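Local coordinates for protein SOXA (Paracoccus denitrificans, PDB 2C1D) that serves as the diheme cytochrome subunit of the SoxAX complex, which initiates sulfur oxidation by joining thiosulfate to a cysteine of the carrier protein SoxY, at residues T31-D43 / A194-P206. Numbering follows the deposited sequence.
Sequences TFDTIYSGWHFRD and ADHLSQGQINGFP. With HEC (heme c), chain J.
Gln199 reaches out, extended beyond CG (chi2 170°), and lays its amide flat against the Phe32 ring, NE2 over the ring centre and the two planes 20° apart. At that amide's rim, Gln199 NE2 gives a nearly straight bond to Thr34 O (2.9 Å), in the plane of both groups. Gln199 OE1 takes two donors from opposite faces: Tyr36 N at 3.0 Å, well above the carbonyl plane, and Gln201 NE2, whose chain bends at chi2 to come round. The Gln199 amide thus takes up two backbone groups that flank Ile35, Thr34 O and Tyr36 N, while Ile35 itself makes backbone hydrogen bonds with Thr22 of strand 16-22. Further along, Phe41 lies with Ser198 CA over its ring centre, 3.6 Å above the plane, and turns its edge to the face of His196, centroids 5.3 Å apart. His196 NE2 is held by Asp1 N. Arg42, bent at chi2 and chi3, brings NH2 back to a lone pair of His196 O (2.8 Å) and NH1 to heme O2D in a weak bond. Ser198 N and OG both donate to O1D of the same propionate. Arg42 and Ser198, one from each segment, therefore probably stabilise the negative charge of a propionate of the active-site heme.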
ATOM      1  N   THR A  31       0.316   9.598  16.920  1.00 40.42           N
ATOM      2  CA  THR A  31      -0.221   9.371  15.567  1.00 38.68           C
ATOM      3  C   THR A  31      -1.525   8.592  15.572  1.00 37.74           C
ATOM      4  O   THR A  31      -2.493   8.965  14.912  1.00 38.14           O
ATOM      5  CB  THR A  31       0.842   8.614  14.758  1.00 39.08           C
ATOM      6  OG1 THR A  31       2.013   9.437  14.641  1.00 39.84           O
ATOM      7  CG2 THR A  31       0.399   8.341  13.328  1.00 38.17           C
ATOM      8  N   PHE A  32      -1.543   7.501  16.325  1.00 36.76           N
ATOM      9  CA  PHE A  32      -2.701   6.627  16.444  1.00 35.82           C
ATOM     10  C   PHE A  32      -3.032   6.447  17.913  1.00 35.64           C
ATOM     11  O   PHE A  32      -2.136   6.387  18.756  1.00 35.05           O
ATOM     12  CB  PHE A  32      -2.368   5.223  15.889  1.00 35.54           C
ATOM     13  CG  PHE A  32      -2.064   5.179  14.411  1.00 34.69           C
ATOM     14  CD1 PHE A  32      -2.922   5.769  13.486  1.00 33.98           C
ATOM     15  CD2 PHE A  32      -0.951   4.470  13.944  1.00 33.40           C
ATOM     16  CE1 PHE A  32      -2.660   5.682  12.103  1.00 34.19           C
ATOM     17  CE2 PHE A  32      -0.686   4.375  12.563  1.00 34.28           C
ATOM     18  CZ  PHE A  32      -1.541   4.990  11.651  1.00 34.37           C
ATOM     19  N   ASP A  33      -4.312   6.321  18.215  1.00 35.71           N
ATOM     20  CA  ASP A  33      -4.750   5.919  19.545  1.00 36.07           C
ATOM     21  C   ASP A  33      -4.507   4.415  19.658  1.00 35.10           C
ATOM     22  O   ASP A  33      -4.144   3.890  20.714  1.00 34.23           O
ATOM     23  CB  ASP A  33      -6.247   6.220  19.725  1.00 37.02           C
ATOM     24  CG  ASP A  33      -6.537   7.718  19.900  1.00 40.07           C
ATOM     25  OD1 ASP A  33      -7.726   8.105  19.795  1.00 44.71           O
ATOM     26  OD2 ASP A  33      -5.645   8.576  20.118  1.00 43.53           O
ATOM     27  N   THR A  34      -4.691   3.740  18.528  1.00 33.39           N
ATOM     28  CA  THR A  34      -4.672   2.292  18.464  1.00 32.59           C
ATOM     29  C   THR A  34      -4.139   1.804  17.104  1.00 30.83           C
ATOM     30  O   THR A  34      -4.488   2.371  16.066  1.00 29.80           O
ATOM     31  CB  THR A  34      -6.096   1.790  18.647  1.00 33.06           C
ATOM     32  OG1 THR A  34      -6.638   2.308  19.880  1.00 33.85           O
ATOM     33  CG2 THR A  34      -6.127   0.288  18.814  1.00 33.00           C
ATOM     34  N   ILE A  35      -3.293   0.775  17.127  1.00 28.21           N
ATOM     35  CA  ILE A  35      -2.924   0.076  15.895  1.00 27.49           C
ATOM     36  C   ILE A  35      -3.758  -1.174  15.715  1.00 27.25           C
ATOM     37  O   ILE A  35      -4.161  -1.798  16.702  1.00 26.03           O
ATOM     38  CB  ILE A  35      -1.427  -0.246  15.833  1.00 27.29           C
ATOM     39  CG1 ILE A  35      -0.956  -1.010  17.074  1.00 26.67           C
ATOM     40  CG2 ILE A  35      -0.634   1.047  15.604  1.00 27.27           C
ATOM     41  CD1 ILE A  35       0.428  -1.601  16.911  1.00 28.01           C
ATOM     42  N   TYR A  36      -4.005  -1.511  14.443  1.00 26.65           N
ATOM     43  CA  TYR A  36      -4.918  -2.562  14.043  1.00 26.30           C
ATOM     44  C   TYR A  36      -4.294  -3.376  12.922  1.00 25.79           C
ATOM     45  O   TYR A  36      -3.659  -2.833  12.020  1.00 24.68           O
ATOM     46  CB  TYR A  36      -6.224  -1.994  13.458  1.00 27.39           C
ATOM     47  CG  TYR A  36      -7.097  -1.188  14.415  1.00 28.95           C
ATOM     48  CD1 TYR A  36      -6.961   0.193  14.504  1.00 31.79           C
ATOM     49  CD2 TYR A  36      -8.069  -1.803  15.190  1.00 30.50           C
ATOM     50  CE1 TYR A  36      -7.770   0.957  15.394  1.00 34.09           C
ATOM     51  CE2 TYR A  36      -8.888  -1.053  16.069  1.00 33.85           C
ATOM     52  CZ  TYR A  36      -8.725   0.316  16.166  1.00 34.18           C
ATOM     53  OH  TYR A  36      -9.521   1.054  17.020  1.00 40.33           O
ATOM     54  N   SER A  37      -4.531  -4.667  12.956  1.00 24.47           N
ATOM     55  CA  SER A  37      -4.318  -5.500  11.786  1.00 24.35           C
ATOM     56  C   SER A  37      -5.284  -5.076  10.693  1.00 24.58           C
ATOM     57  O   SER A  37      -6.402  -4.629  10.984  1.00 25.92           O
ATOM     58  CB  SER A  37      -4.616  -6.951  12.146  1.00 24.11           C
ATOM     59  OG  SER A  37      -4.771  -7.759  11.005  1.00 23.23           O
ATOM     60  N   GLY A  38      -4.850  -5.240   9.449  1.00 25.08           N
ATOM     61  CA  GLY A  38      -5.706  -5.128   8.279  1.00 24.91           C
ATOM     62  C   GLY A  38      -6.930  -6.024   8.256  1.00 25.22           C
ATOM     63  O   GLY A  38      -7.897  -5.722   7.567  1.00 26.09           O
ATOM     64  N   TRP A  39      -6.897  -7.124   9.015  1.00 25.48           N
ATOM     65  CA  TRP A  39      -8.051  -7.989   9.209  1.00 25.50           C
ATOM     66  C   TRP A  39      -9.302  -7.219   9.662  1.00 25.87           C
ATOM     67  O   TRP A  39     -10.419  -7.513   9.205  1.00 25.92           O
ATOM     68  CB  TRP A  39      -7.693  -9.056  10.234  1.00 25.69           C
ATOM     69  CG  TRP A  39      -8.693 -10.117  10.486  1.00 25.87           C
ATOM     70  CD1 TRP A  39      -8.882 -11.275   9.773  1.00 25.62           C
ATOM     71  CD2 TRP A  39      -9.606 -10.174  11.583  1.00 24.07           C
ATOM     72  NE1 TRP A  39      -9.864 -12.037  10.361  1.00 24.76           N
ATOM     73  CE2 TRP A  39     -10.321 -11.392  11.477  1.00 27.38           C
ATOM     74  CE3 TRP A  39      -9.879  -9.336  12.655  1.00 25.92           C
ATOM     75  CZ2 TRP A  39     -11.329 -11.766  12.388  1.00 29.31           C
ATOM     76  CZ3 TRP A  39     -10.886  -9.718  13.582  1.00 29.05           C
ATOM     77  CH2 TRP A  39     -11.584 -10.929  13.429  1.00 29.29           C
ATOM     78  N   HIS A  40      -9.104  -6.240  10.528  1.00 26.06           N
ATOM     79  CA  HIS A  40     -10.199  -5.438  11.057  1.00 27.55           C
ATOM     80  C   HIS A  40     -10.938  -4.623  10.004  1.00 27.94           C
ATOM     81  O   HIS A  40     -12.063  -4.220  10.244  1.00 28.74           O
ATOM     82  CB  HIS A  40      -9.712  -4.489  12.176  1.00 27.98           C
ATOM     83  CG  HIS A  40      -9.726  -5.117  13.527  1.00 31.05           C
ATOM     84  ND1 HIS A  40     -10.884  -5.282  14.257  1.00 33.53           N
ATOM     85  CD2 HIS A  40      -8.732  -5.669  14.264  1.00 34.06           C
ATOM     86  CE1 HIS A  40     -10.603  -5.908  15.387  1.00 35.01           C
ATOM     87  NE2 HIS A  40      -9.307  -6.161  15.416  1.00 34.49           N
ATOM     88  N   PHE A  41     -10.310  -4.357   8.868  1.00 27.58           N
ATOM     89  CA  PHE A  41     -10.917  -3.544   7.812  1.00 28.36           C
ATOM     90  C   PHE A  41     -11.515  -4.387   6.690  1.00 29.77           C
ATOM     91  O   PHE A  41     -11.977  -3.857   5.680  1.00 30.46           O
ATOM     92  CB  PHE A  41      -9.849  -2.607   7.248  1.00 27.87           C
ATOM     93  CG  PHE A  41      -9.251  -1.702   8.278  1.00 27.71           C
ATOM     94  CD1 PHE A  41      -8.198  -2.124   9.054  1.00 27.65           C
ATOM     95  CD2 PHE A  41      -9.741  -0.418   8.466  1.00 27.99           C
ATOM     96  CE1 PHE A  41      -7.659  -1.303  10.012  1.00 26.90           C
ATOM     97  CE2 PHE A  41      -9.186   0.418   9.418  1.00 27.36           C
ATOM     98  CZ  PHE A  41      -8.166  -0.022  10.196  1.00 27.46           C
ATOM     99  N   ARG A  42     -11.520  -5.705   6.852  1.00 30.28           N
ATOM    100  CA  ARG A  42     -12.087  -6.565   5.828  1.00 31.68           C
ATOM    101  C   ARG A  42     -13.547  -6.893   6.137  1.00 32.19           C
ATOM    102  O   ARG A  42     -13.972  -6.766   7.281  1.00 31.05           O
ATOM    103  CB  ARG A  42     -11.243  -7.838   5.714  1.00 32.17           C
ATOM    104  CG  ARG A  42      -9.746  -7.576   5.613  1.00 33.42           C
ATOM    105  CD  ARG A  42      -9.263  -7.171   4.241  1.00 34.41           C
ATOM    106  NE  ARG A  42      -9.744  -5.870   3.755  1.00 34.91           N
ATOM    107  CZ  ARG A  42      -9.104  -4.712   3.892  1.00 34.12           C
ATOM    108  NH1 ARG A  42      -7.967  -4.640   4.570  1.00 33.33           N
ATOM    109  NH2 ARG A  42      -9.604  -3.606   3.344  1.00 30.98           N
ATOM    110  N   ASP A  43     -14.323  -7.302   5.130  1.00 33.34           N
ATOM    111  CA  ASP A  43     -15.700  -7.727   5.388  1.00 34.81           C
ATOM    112  C   ASP A  43     -15.722  -9.091   6.103  1.00 35.00           C
ATOM    113  O   ASP A  43     -14.703  -9.800   6.143  1.00 33.63           O
ATOM    114  CB  ASP A  43     -16.595  -7.726   4.120  1.00 35.76           C
ATOM    115  CG  ASP A  43     -16.067  -8.598   2.981  1.00 38.47           C
ATOM    116  OD1 ASP A  43     -15.336  -9.582   3.215  1.00 42.24           O
ATOM    117  OD2 ASP A  43     -16.356  -8.363   1.778  1.00 44.74           O
ATOM    118  N   ALA A 194     -13.771   1.373  -3.801  1.00 26.43           N
ATOM    119  CA  ALA A 194     -14.308   0.180  -3.159  1.00 26.58           C
ATOM    120  C   ALA A 194     -13.423  -0.402  -2.069  1.00 26.68           C
ATOM    121  O   ALA A 194     -13.826  -1.357  -1.407  1.00 26.54           O
ATOM    122  CB  ALA A 194     -14.621  -0.899  -4.209  1.00 27.62           C
ATOM    123  N   ASP A 195     -12.231   0.156  -1.861  1.00 26.42           N
ATOM    124  CA  ASP A 195     -11.323  -0.339  -0.811  1.00 26.85           C
ATOM    125  C   ASP A 195     -11.413   0.420   0.516  1.00 26.23           C
ATOM    126  O   ASP A 195     -11.330   1.638   0.534  1.00 26.31           O
ATOM    127  CB  ASP A 195      -9.870  -0.274  -1.282  1.00 27.06           C
ATOM    128  CG  ASP A 195      -9.600  -1.164  -2.470  1.00 29.59           C
ATOM    129  OD1 ASP A 195      -9.933  -2.376  -2.399  1.00 33.31           O
ATOM    130  OD2 ASP A 195      -9.057  -0.714  -3.513  1.00 28.82           O
ATOM    131  N   HIS A 196     -11.541  -0.326   1.608  1.00 26.43           N
ATOM    132  CA  HIS A 196     -11.556   0.191   2.983  1.00 26.85           C
ATOM    133  C   HIS A 196     -10.105   0.254   3.420  1.00 27.06           C
ATOM    134  O   HIS A 196      -9.451  -0.794   3.540  1.00 25.37           O
ATOM    135  CB  HIS A 196     -12.300  -0.814   3.882  1.00 27.73           C
ATOM    136  CG  HIS A 196     -12.658  -0.302   5.244  1.00 28.21           C
ATOM    137  ND1 HIS A 196     -13.224  -1.120   6.197  1.00 29.73           N
ATOM    138  CD2 HIS A 196     -12.587   0.937   5.799  1.00 28.85           C
ATOM    139  CE1 HIS A 196     -13.494  -0.407   7.278  1.00 30.46           C
ATOM    140  NE2 HIS A 196     -13.105   0.839   7.069  1.00 31.27           N
ATOM    141  N   LEU A 197      -9.601   1.477   3.632  1.00 26.10           N
ATOM    142  CA  LEU A 197      -8.215   1.685   3.935  1.00 26.16           C
ATOM    143  C   LEU A 197      -7.863   1.200   5.337  1.00 26.46           C
ATOM    144  O   LEU A 197      -8.501   1.584   6.327  1.00 26.69           O
ATOM    145  CB  LEU A 197      -7.830   3.160   3.802  1.00 26.50           C
ATOM    146  CG  LEU A 197      -7.428   3.592   2.398  1.00 27.41           C
ATOM    147  CD1 LEU A 197      -7.460   5.119   2.273  1.00 28.24           C
ATOM    148  CD2 LEU A 197      -6.064   3.023   1.981  1.00 27.09           C
ATOM    149  N   SER A 198      -6.810   0.395   5.408  1.00 25.45           N
ATOM    150  CA  SER A 198      -6.234  -0.054   6.690  1.00 25.17           C
ATOM    151  C   SER A 198      -5.056   0.831   7.077  1.00 24.65           C
ATOM    152  O   SER A 198      -4.809   1.864   6.440  1.00 26.66           O
ATOM    153  CB  SER A 198      -5.816  -1.522   6.571  1.00 24.03           C
ATOM    154  OG  SER A 198      -4.649  -1.659   5.821  1.00 23.83           O
ATOM    155  N   GLN A 199      -4.333   0.462   8.129  1.00 24.25           N
ATOM    156  CA  GLN A 199      -3.126   1.180   8.490  1.00 24.13           C
ATOM    157  C   GLN A 199      -1.914   0.677   7.702  1.00 23.98           C
ATOM    158  O   GLN A 199      -0.797   1.061   8.007  1.00 24.57           O
ATOM    159  CB  GLN A 199      -2.846   1.100   9.987  1.00 23.99           C
ATOM    160  CG  GLN A 199      -3.834   1.854  10.815  1.00 24.04           C
ATOM    161  CD  GLN A 199      -3.695   1.573  12.295  1.00 25.17           C
ATOM    162  OE1 GLN A 199      -2.975   0.648  12.686  1.00 23.72           O
ATOM    163  NE2 GLN A 199      -4.348   2.412  13.143  1.00 27.18           N
ATOM    164  N   GLY A 200      -2.155  -0.186   6.721  1.00 23.10           N
ATOM    165  CA  GLY A 200      -1.104  -0.717   5.868  1.00 23.01           C
ATOM    166  C   GLY A 200      -0.038  -1.424   6.671  1.00 22.96           C
ATOM    167  O   GLY A 200       1.150  -1.182   6.459  1.00 24.01           O
ATOM    168  N   GLN A 201      -0.469  -2.281   7.585  1.00 22.16           N
ATOM    169  CA  GLN A 201       0.435  -3.064   8.410  1.00 22.63           C
ATOM    170  C   GLN A 201       0.866  -4.328   7.659  1.00 22.65           C
ATOM    171  O   GLN A 201       0.143  -4.810   6.785  1.00 22.24           O
ATOM    172  CB  GLN A 201      -0.219  -3.418   9.753  1.00 23.19           C
ATOM    173  CG  GLN A 201      -0.816  -2.216  10.574  1.00 23.49           C
ATOM    174  CD  GLN A 201       0.216  -1.455  11.392  1.00 23.51           C
ATOM    175  OE1 GLN A 201       1.412  -1.617  11.166  1.00 24.94           O
ATOM    176  NE2 GLN A 201      -0.245  -0.610  12.353  1.00 22.38           N
ATOM    177  N   ILE A 202       2.028  -4.852   8.030  1.00 22.94           N
ATOM    178  CA  ILE A 202       2.582  -6.075   7.443  1.00 23.74           C
ATOM    179  C   ILE A 202       2.736  -7.209   8.452  1.00 23.59           C
ATOM    180  O   ILE A 202       3.362  -8.211   8.148  1.00 23.06           O
ATOM    181  CB  ILE A 202       3.933  -5.826   6.684  1.00 23.00           C
ATOM    182  CG1 ILE A 202       5.056  -5.358   7.603  1.00 23.52           C
ATOM    183  CG2 ILE A 202       3.739  -4.808   5.574  1.00 23.68           C
ATOM    184  CD1 ILE A 202       6.396  -5.308   6.900  1.00 24.97           C
ATOM    185  N   ASN A 203       2.107  -7.092   9.622  1.00 23.92           N
ATOM    186  CA  ASN A 203       2.139  -8.184  10.598  1.00 23.84           C
ATOM    187  C   ASN A 203       1.464  -9.466  10.099  1.00 23.91           C
ATOM    188  O   ASN A 203       1.670 -10.529  10.678  1.00 23.91           O
ATOM    189  CB  ASN A 203       1.493  -7.777  11.921  1.00 23.73           C
ATOM    190  CG  ASN A 203      -0.013  -7.675  11.824  1.00 23.61           C
ATOM    191  OD1 ASN A 203      -0.775  -8.422  12.502  1.00 24.93           O
ATOM    192  ND2 ASN A 203      -0.468  -6.761  11.006  1.00 16.84           N
ATOM    193  N   GLY A 204       0.661  -9.352   9.051  1.00 24.19           N
ATOM    194  CA  GLY A 204      -0.073 -10.467   8.478  1.00 24.21           C
ATOM    195  C   GLY A 204       0.590 -11.136   7.271  1.00 24.33           C
ATOM    196  O   GLY A 204       0.079 -12.137   6.774  1.00 24.77           O
ATOM    197  N   PHE A 205       1.715 -10.600   6.795  1.00 23.52           N
ATOM    198  CA  PHE A 205       2.389 -11.155   5.613  1.00 23.54           C
ATOM    199  C   PHE A 205       3.252 -12.363   6.001  1.00 23.28           C
ATOM    200  O   PHE A 205       3.688 -12.464   7.150  1.00 22.44           O
ATOM    201  CB  PHE A 205       3.238 -10.074   4.916  1.00 23.46           C
ATOM    202  CG  PHE A 205       2.428  -9.160   4.028  1.00 22.64           C
ATOM    203  CD1 PHE A 205       1.676  -8.145   4.573  1.00 21.44           C
ATOM    204  CD2 PHE A 205       2.443  -9.303   2.659  1.00 24.13           C
ATOM    205  CE1 PHE A 205       0.919  -7.301   3.778  1.00 21.27           C
ATOM    206  CE2 PHE A 205       1.681  -8.472   1.844  1.00 22.74           C
ATOM    207  CZ  PHE A 205       0.911  -7.446   2.436  1.00 22.70           C
ATOM    208  N   PRO A 206       3.496 -13.299   5.084  1.00 24.27           N
ATOM    209  CA  PRO A 206       2.928 -13.329   3.735  1.00 24.21           C
ATOM    210  C   PRO A 206       1.404 -13.559   3.708  1.00 24.10           C
ATOM    211  O   PRO A 206       0.839 -14.210   4.594  1.00 24.78           O
ATOM    212  CB  PRO A 206       3.657 -14.528   3.058  1.00 24.84           C
ATOM    213  CG  PRO A 206       4.768 -14.920   3.975  1.00 25.25           C
ATOM    214  CD  PRO A 206       4.399 -14.435   5.340  1.00 24.55           C
TER
HETATM  215 FE   HEC J1292      -1.034   0.788   0.586  1.00 24.55          FE
HETATM  216  CHA HEC J1292      -2.856  -2.050   1.137  1.00 25.00           C
HETATM  217  CHB HEC J1292       1.561  -0.628   2.394  1.00 21.51           C
HETATM  218  CHC HEC J1292       0.868   3.502  -0.054  1.00 23.99           C
HETATM  219  CHD HEC J1292      -3.737   2.362  -0.740  1.00 25.04           C
HETATM  220  NA  HEC J1292      -0.717  -1.027   1.595  1.00 23.05           N
HETATM  221  C1A HEC J1292      -1.614  -2.051   1.689  1.00 22.33           C
HETATM  222  C2A HEC J1292      -1.023  -3.098   2.477  1.00 24.34           C
HETATM  223  C3A HEC J1292       0.218  -2.689   2.820  1.00 22.04           C
HETATM  224  C4A HEC J1292       0.422  -1.377   2.275  1.00 22.22           C
HETATM  225  CMA HEC J1292       1.263  -3.444   3.638  1.00 22.47           C
HETATM  226  CAA HEC J1292      -1.690  -4.443   2.854  1.00 24.24           C
HETATM  227  CBA HEC J1292      -2.229  -4.345   4.292  1.00 23.12           C
HETATM  228  CGA HEC J1292      -2.833  -5.668   4.749  1.00 24.88           C
HETATM  229  O1A HEC J1292      -3.312  -5.723   5.904  1.00 22.35           O
HETATM  230  O2A HEC J1292      -2.862  -6.668   3.956  1.00 26.19           O
HETATM  231  NB  HEC J1292       0.815   1.322   1.066  1.00 23.02           N
HETATM  232  C1B HEC J1292       1.759   0.591   1.772  1.00 22.72           C
HETATM  233  C2B HEC J1292       3.009   1.281   1.708  1.00 23.84           C
HETATM  234  C3B HEC J1292       2.823   2.422   1.053  1.00 24.69           C
HETATM  235  C4B HEC J1292       1.456   2.452   0.613  1.00 24.60           C
HETATM  236  CMB HEC J1292       4.292   0.811   2.397  1.00 25.86           C
HETATM  237  CAB HEC J1292       3.898   3.488   0.748  1.00 25.72           C
HETATM  238  CBB HEC J1292       4.916   2.961   0.001  1.00 29.23           C
HETATM  239  NC  HEC J1292      -1.382   2.624  -0.246  1.00 23.18           N
HETATM  240  C1C HEC J1292      -0.457   3.610  -0.390  1.00 25.43           C
HETATM  241  C2C HEC J1292      -1.071   4.740  -1.057  1.00 23.44           C
HETATM  242  C3C HEC J1292      -2.368   4.433  -1.250  1.00 22.39           C
HETATM  243  C4C HEC J1292      -2.559   3.087  -0.723  1.00 26.07           C
HETATM  244  CMC HEC J1292      -0.278   6.022  -1.396  1.00 23.82           C
HETATM  245  CAC HEC J1292      -3.567   5.219  -1.883  1.00 25.77           C
HETATM  246  CBC HEC J1292      -3.488   5.967  -2.992  1.00 23.78           C
HETATM  247  ND  HEC J1292      -2.936   0.254   0.247  1.00 25.21           N
HETATM  248  C1D HEC J1292      -3.908   1.075  -0.332  1.00 26.63           C
HETATM  249  C2D HEC J1292      -5.155   0.346  -0.452  1.00 26.24           C
HETATM  250  C3D HEC J1292      -4.868  -1.022   0.119  1.00 25.16           C
HETATM  251  C4D HEC J1292      -3.482  -0.987   0.527  1.00 25.11           C
HETATM  252  CMD HEC J1292      -6.496   0.831  -1.032  1.00 27.18           C
HETATM  253  CAD HEC J1292      -5.857  -2.201   0.291  1.00 26.75           C
HETATM  254  CBD HEC J1292      -6.736  -1.903   1.520  1.00 26.40           C
HETATM  255  CGD HEC J1292      -5.976  -2.006   2.827  1.00 27.65           C
HETATM  256  O1D HEC J1292      -5.435  -1.008   3.351  1.00 28.10           O
HETATM  257  O2D HEC J1292      -5.889  -3.095   3.401  1.00 26.41           O
HETATM  258  O   HOH W   1      -4.176  -2.080   9.472  1.00 23.54           O
HETATM  259  O   HOH W   2     -11.939  -3.399   1.430  1.00 33.12           O
HETATM  260  O   HOH W   3     -14.459  -4.001   7.693  1.00 50.48           O